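Local atomic coordinates of peptidyl tryptophan dihydroxylase (Pseudomonas putida, PDB entry 7CTQ), a protein that uses bound FAD to dihydroxylate a peptidyl tryptophan, a step essential for biogenesis of the tryptophylquinone cofactor of quinohemoprotein amine dehydrogenase. Residues S160-W165 with E238-S243; M186-D191 with L228-A233. One frame throughout, in Å; residues are numbered along the deposited sequence.

Contact 1. Residues S160-W165 with E238-S243. With FAD (flavin-adenine dinucleotide), chain C.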
# COMPACT_ATOMS: atom_id res chain seq x y z
N SER A 160 3.13 1.00 16.75
CA SER A 160 4.49 0.50 16.58
C SER A 160 5.41 1.46 17.32
O SER A 160 5.40 2.66 17.06
CB SER A 160 4.84 0.40 15.09
OG SER A 160 4.06 -0.62 14.45
N LEU A 161 6.15 0.93 18.30
CA LEU A 161 7.09 1.71 19.09
C LEU A 161 8.50 1.45 18.58
O LEU A 161 8.90 0.29 18.43
CB LEU A 161 7.01 1.36 20.57
CG LEU A 161 5.64 1.40 21.25
CD1 LEU A 161 5.78 0.88 22.67
CD2 LEU A 161 5.07 2.80 21.22
N LEU A 162 9.26 2.52 18.35
CA LEU A 162 10.53 2.44 17.66
C LEU A 162 11.66 2.99 18.53
O LEU A 162 11.53 4.06 19.13
CB LEU A 162 10.44 3.20 16.33
CG LEU A 162 11.79 3.62 15.75
CD1 LEU A 162 12.41 2.43 15.04
CD2 LEU A 162 11.61 4.79 14.81
N ASN A 163 12.77 2.25 18.60
CA ASN A 163 14.01 2.74 19.18
C ASN A 163 15.06 2.85 18.08
O ASN A 163 15.19 1.94 17.25
CB ASN A 163 14.53 1.81 20.28
CG ASN A 163 13.91 2.09 21.64
OD1 ASN A 163 13.71 1.17 22.43
ND2 ASN A 163 13.61 3.36 21.93
N VAL A 164 15.78 3.97 18.06
CA VAL A 164 16.82 4.23 17.07
C VAL A 164 18.07 4.66 17.82
O VAL A 164 18.01 5.55 18.67
CB VAL A 164 16.40 5.31 16.07
CG1 VAL A 164 17.55 5.62 15.14
CG2 VAL A 164 15.17 4.87 15.27
N TRP A 165 19.21 4.05 17.50
CA TRP A 165 20.46 4.39 18.17
C TRP A 165 21.62 4.02 17.25
O TRP A 165 21.44 3.46 16.17
CB TRP A 165 20.57 3.70 19.53
CG TRP A 165 20.72 2.22 19.45
CD1 TRP A 165 21.87 1.50 19.63
CD2 TRP A 165 19.69 1.26 19.21
NE1 TRP A 165 21.62 0.16 19.50
CE2 TRP A 165 20.29 -0.02 19.24
CE3 TRP A 165 18.31 1.35 18.95
CZ2 TRP A 165 19.56 -1.20 19.02
CZ3 TRP A 165 17.59 0.18 18.73
CH2 TRP A 165 18.21 -1.07 18.77
N GLU A 238 16.72 7.06 20.88
CA GLU A 238 15.50 7.78 20.53
C GLU A 238 14.30 6.85 20.65
O GLU A 238 14.40 5.64 20.43
CB GLU A 238 15.58 8.33 19.11
CG GLU A 238 16.93 8.90 18.72
CD GLU A 238 16.98 9.27 17.25
OE1 GLU A 238 15.91 9.34 16.62
OE2 GLU A 238 18.10 9.48 16.72
N VAL A 239 13.15 7.42 21.03
CA VAL A 239 11.90 6.69 21.21
C VAL A 239 10.84 7.38 20.36
O VAL A 239 10.64 8.60 20.47
CB VAL A 239 11.44 6.63 22.68
CG1 VAL A 239 10.32 5.62 22.84
CG2 VAL A 239 12.59 6.28 23.60
N HIS A 240 10.16 6.60 19.51
CA HIS A 240 9.11 7.12 18.65
C HIS A 240 7.93 6.16 18.66
O HIS A 240 8.11 4.94 18.74
CB HIS A 240 9.56 7.32 17.20
CG HIS A 240 10.78 8.17 17.04
ND1 HIS A 240 10.71 9.53 16.81
CD2 HIS A 240 12.10 7.86 17.05
CE1 HIS A 240 11.93 10.02 16.69
NE2 HIS A 240 12.79 9.03 16.83
N ALA A 241 6.72 6.72 18.57
CA ALA A 241 5.50 5.93 18.55
C ALA A 241 4.74 6.24 17.26
O ALA A 241 4.51 7.41 16.94
CB ALA A 241 4.65 6.22 19.79
N ARG A 242 4.39 5.19 16.51
CA ARG A 242 3.70 5.30 15.23
C ARG A 242 2.38 4.57 15.31
O ARG A 242 2.34 3.40 15.72
CB ARG A 242 4.53 4.70 14.09
CG ARG A 242 5.86 5.39 13.81
CD ARG A 242 6.27 5.32 12.32
NE ARG A 242 7.51 4.55 12.14
CZ ARG A 242 7.79 3.79 11.08
NH1 ARG A 242 6.95 3.72 10.04
NH2 ARG A 242 8.94 3.14 11.02
N SER A 243 1.30 5.23 14.90
CA SER A 243 0.07 4.51 14.65
C SER A 243 0.27 3.59 13.45
O SER A 243 0.68 4.05 12.38
CB SER A 243 -1.10 5.46 14.41
OG SER A 243 -2.29 4.73 14.10
PA FAD C . 5.02 8.10 2.66
O1A FAD C . 6.08 7.15 2.24
O2A FAD C . 4.87 8.19 4.17
O5B FAD C . 5.27 9.47 1.96
C5B FAD C . 4.68 10.68 2.46
C4B FAD C . 5.64 11.80 2.12
O4B FAD C . 5.00 13.07 2.38
C3B FAD C . 6.96 11.80 2.90
O3B FAD C . 8.03 12.18 2.05
C2B FAD C . 6.69 12.82 4.02
O2B FAD C . 7.87 13.49 4.46
C1B FAD C . 5.79 13.81 3.28
N9A FAD C . 4.92 14.64 4.10
C8A FAD C . 4.23 14.31 5.23
N7A FAD C . 3.51 15.28 5.74
C5A FAD C . 3.77 16.34 4.90
C6A FAD C . 3.34 17.68 4.89
N6A FAD C . 2.51 18.20 5.79
N1A FAD C . 3.79 18.49 3.89
C2A FAD C . 4.62 17.98 2.98
N3A FAD C . 5.09 16.73 2.90
C4A FAD C . 4.63 15.96 3.88
N1 FAD C . 6.68 -0.86 4.17
C2 FAD C . 7.57 -1.76 3.66
O2 FAD C . 7.65 -1.99 2.45
N3 FAD C . 8.42 -2.44 4.51
C4 FAD C . 8.48 -2.30 5.88
O4 FAD C . 9.29 -2.95 6.53
C4X FAD C . 7.53 -1.35 6.41
N5 FAD C . 7.51 -1.16 7.71
C5X FAD C . 6.60 -0.25 8.22
C6 FAD C . 6.55 -0.04 9.60
C7 FAD C . 5.65 0.85 10.16
C7M FAD C . 5.63 1.05 11.66
C8 FAD C . 4.76 1.54 9.33
C8M FAD C . 3.77 2.52 9.91
C9 FAD C . 4.80 1.35 7.96
C9A FAD C . 5.70 0.45 7.40
N10 FAD C . 5.77 0.23 6.01
C10 FAD C . 6.66 -0.68 5.48
C1' FAD C . 4.83 0.91 5.11
C2' FAD C . 5.44 2.04 4.30
O2' FAD C . 6.14 2.96 5.14
C3' FAD C . 4.30 2.78 3.59
O3' FAD C . 3.47 1.79 2.98
C4' FAD C . 4.73 3.77 2.51
O4' FAD C . 5.85 4.55 2.94
C5' FAD C . 3.58 4.68 2.14
O5' FAD C . 3.97 5.45 0.99
P FAD C . 3.35 6.86 0.74
O1P FAD C . 1.84 6.67 0.60
O2P FAD C . 4.05 7.54 -0.39
O3P FAD C . 3.61 7.63 2.10
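Leu162 meets the His240 ring obliquely, its CD2 3.8 Å from the imidazole CD2; Glu238 OE1 lies at the edge of that ring, in its plane, and the ring of Phe40 packs against it. The Arg242 guanidinium has the flavin methyl C7M over one face, and its NH1 comes 3.2 Å from FAD C7. These groups hang from an antiparallel strand pair, 160-165 with 238-243, in the mixed sheet beside the FAD-binding Rossmann-type part. Hydrogen-bonded pairs Ser160-Arg242, Leu162-His240 and Val164-Glu238 put their side chains on the face that reaches the flavin; Leu161-Ala241 and Asn163-Val239 fill the other, where Leu161 and Asn163 also touch helix 208-220. Bends at chi2 and chi3 (-149° and -116°) swing the Arg242 chain off the sheet to the dimethylbenzene end of the flavin, whose methyl C7M also lies 3.6 Å from Ser160 CB. Were Arg242 an alanine, that end of the flavin would probably lose its polar cover and be freer to shift. Ser160 OG bonds to Ser244 and Thr199. His240 NE2 gives a nearly straight bond to the anti lone pair of Glu238 OE1, fixing the ring's rotation. At the far end Glu238 O takes two donors from opposite faces of its plane: Val164 N at 3.2 Å and Asn163 ND2 at 2.8 Å.

Contact 2. Residues M186-D191 with L228-A233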
# COMPACT_ATOMS: atom_id res chain seq x y z
N MET A 186 13.69 -5.72 13.89
CA MET A 186 14.91 -5.01 14.24
C MET A 186 15.93 -5.12 13.11
O MET A 186 15.98 -6.12 12.39
CB MET A 186 15.52 -5.54 15.55
CG MET A 186 15.90 -7.00 15.49
SD MET A 186 16.20 -7.69 17.12
CE MET A 186 14.57 -8.31 17.55
N ALA A 187 16.77 -4.09 13.00
CA ALA A 187 17.76 -4.03 11.93
C ALA A 187 19.00 -3.28 12.40
O ALA A 187 18.93 -2.36 13.22
CB ALA A 187 17.20 -3.37 10.67
N ARG A 188 20.14 -3.66 11.83
CA ARG A 188 21.41 -2.99 12.08
C ARG A 188 22.08 -2.76 10.74
O ARG A 188 22.42 -3.72 10.04
CB ARG A 188 22.29 -3.83 13.01
CG ARG A 188 23.59 -3.19 13.40
CD ARG A 188 24.51 -4.23 13.98
NE ARG A 188 25.71 -3.62 14.54
CZ ARG A 188 26.70 -4.30 15.10
NH1 ARG A 188 26.62 -5.63 15.17
NH2 ARG A 188 27.76 -3.67 15.58
N LEU A 189 22.25 -1.49 10.37
CA LEU A 189 22.83 -1.17 9.08
C LEU A 189 24.35 -1.34 9.12
O LEU A 189 24.96 -1.50 10.18
CB LEU A 189 22.46 0.25 8.66
CG LEU A 189 20.98 0.52 8.39
CD1 LEU A 189 20.74 2.02 8.35
CD2 LEU A 189 20.56 -0.12 7.10
N GLU A 190 24.96 -1.31 7.93
CA GLU A 190 26.41 -1.50 7.84
C GLU A 190 27.16 -0.36 8.52
O GLU A 190 28.17 -0.59 9.18
CB GLU A 190 26.83 -1.63 6.38
CG GLU A 190 28.30 -1.92 6.20
CD GLU A 190 28.55 -3.08 5.26
OE1 GLU A 190 29.06 -4.12 5.72
OE2 GLU A 190 28.20 -2.96 4.07
N ASP A 191 26.66 0.87 8.38
CA ASP A 191 27.23 2.03 9.04
C ASP A 191 26.89 2.10 10.53
O ASP A 191 27.15 3.12 11.17
CB ASP A 191 26.77 3.32 8.33
CG ASP A 191 25.31 3.67 8.61
OD1 ASP A 191 24.54 2.78 9.02
OD2 ASP A 191 24.92 4.84 8.40
N LEU A 228 22.19 -9.60 18.16
CA LEU A 228 22.35 -8.74 16.99
C LEU A 228 23.07 -7.44 17.31
O LEU A 228 23.76 -6.89 16.44
CB LEU A 228 20.98 -8.42 16.39
CG LEU A 228 20.66 -9.19 15.11
CD1 LEU A 228 20.34 -10.63 15.45
CD2 LEU A 228 19.52 -8.53 14.34
N PHE A 229 22.92 -6.91 18.52
CA PHE A 229 23.42 -5.58 18.86
C PHE A 229 24.43 -5.70 19.99
O PHE A 229 24.11 -6.19 21.07
CB PHE A 229 22.29 -4.64 19.25
CG PHE A 229 21.20 -4.53 18.23
CD1 PHE A 229 21.33 -3.69 17.13
CD2 PHE A 229 20.03 -5.26 18.37
CE1 PHE A 229 20.32 -3.59 16.19
CE2 PHE A 229 19.01 -5.16 17.43
CZ PHE A 229 19.16 -4.32 16.33
N ASP A 230 25.65 -5.22 19.74
CA ASP A 230 26.65 -5.16 20.81
C ASP A 230 26.34 -4.02 21.76
O ASP A 230 26.13 -4.23 22.96
CB ASP A 230 28.05 -5.03 20.21
CG ASP A 230 28.26 -5.96 19.02
OD1 ASP A 230 27.79 -7.11 19.06
OD2 ASP A 230 28.89 -5.52 18.03
N ALA A 231 26.28 -2.79 21.24
CA ALA A 231 25.81 -1.64 21.99
C ALA A 231 24.31 -1.49 21.78
O ALA A 231 23.84 -1.43 20.64
CB ALA A 231 26.52 -0.37 21.55
N ARG A 232 23.55 -1.40 22.88
CA ARG A 232 22.11 -1.29 22.81
C ARG A 232 21.56 0.10 23.11
O ARG A 232 20.42 0.40 22.73
CB ARG A 232 21.46 -2.31 23.75
CG ARG A 232 21.69 -3.76 23.32
CD ARG A 232 21.22 -4.72 24.40
NE ARG A 232 22.12 -4.72 25.54
CZ ARG A 232 21.90 -5.35 26.69
NH1 ARG A 232 20.78 -6.05 26.85
NH2 ARG A 232 22.79 -5.29 27.67
N ALA A 233 22.34 0.97 23.75
CA ALA A 233 21.91 2.32 24.13
C ALA A 233 20.52 2.30 24.79
O ALA A 233 19.62 3.06 24.43
CB ALA A 233 21.92 3.26 22.92
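Asp230 OD2 receives Arg188 NH2 at 3.3 Å, a long salt bridge whose N-H...O angle of 138° shows how bent it is. The carboxylate is met from above its plane, and the two flat groups stand almost perpendicular, 87° apart, so the pair is joined through one nitrogen and one oxygen and not as a two-pronged bridge. The same NH2 also bonds to Ala168 O, its stronger partner. With CG anti to the backbone N (chi1 -177°) and the chain stretched straight as far as NE, Arg188 runs from the end of strand 182-188 past the end of helix 223-228; its CD passes 3.7 Å from Leu228 O. Nearer the strand the contact turns apolar. The Phe229 ring, from the first residue to leave the helix, turns its edge to the strand: Ala187 O lies in the ring plane 3.5 Å from CE1, while Arg188 CB approaches CE1 obliquely. Met186 SD sits beside the same ring, 3.8 Å from Phe229 CE2, a Met-aromatic contact at the edge, and its CG touches Leu228 CD2 at 4.1 Å. Leu228 CB lies over one face of the Phe229 ring. Trp196, Leu224 and Val225 also touch Met186. Strand and helix end are thus held mainly by apolar contact, and the bent, long bridge to an exposed aspartate probably adds only a modest electrostatic pull, leaving Ala168 O to do more in fixing the guanidinium.

Contact 1 joins two neighbouring strands through regular backbone bonds and reaches the flavin, whereas contact 2 sets the helix end and loop 228-233 against strand 182-188 of the same sheet through side chains. Their centres lie about 15 Å apart, with 182-188 linked to 158-166 through strand 193-201. Contact 2 is mostly buried but ends in an exposed acid; contact 1 has a buried strand, 160-165, beside a more exposed one. Along the chain contact 2 is nested within the loop that contact 1 closes, and Trp165 connects them: its NE1 probably donates to Ala231 O at 3.0 Å, and its ring packs on Phe229.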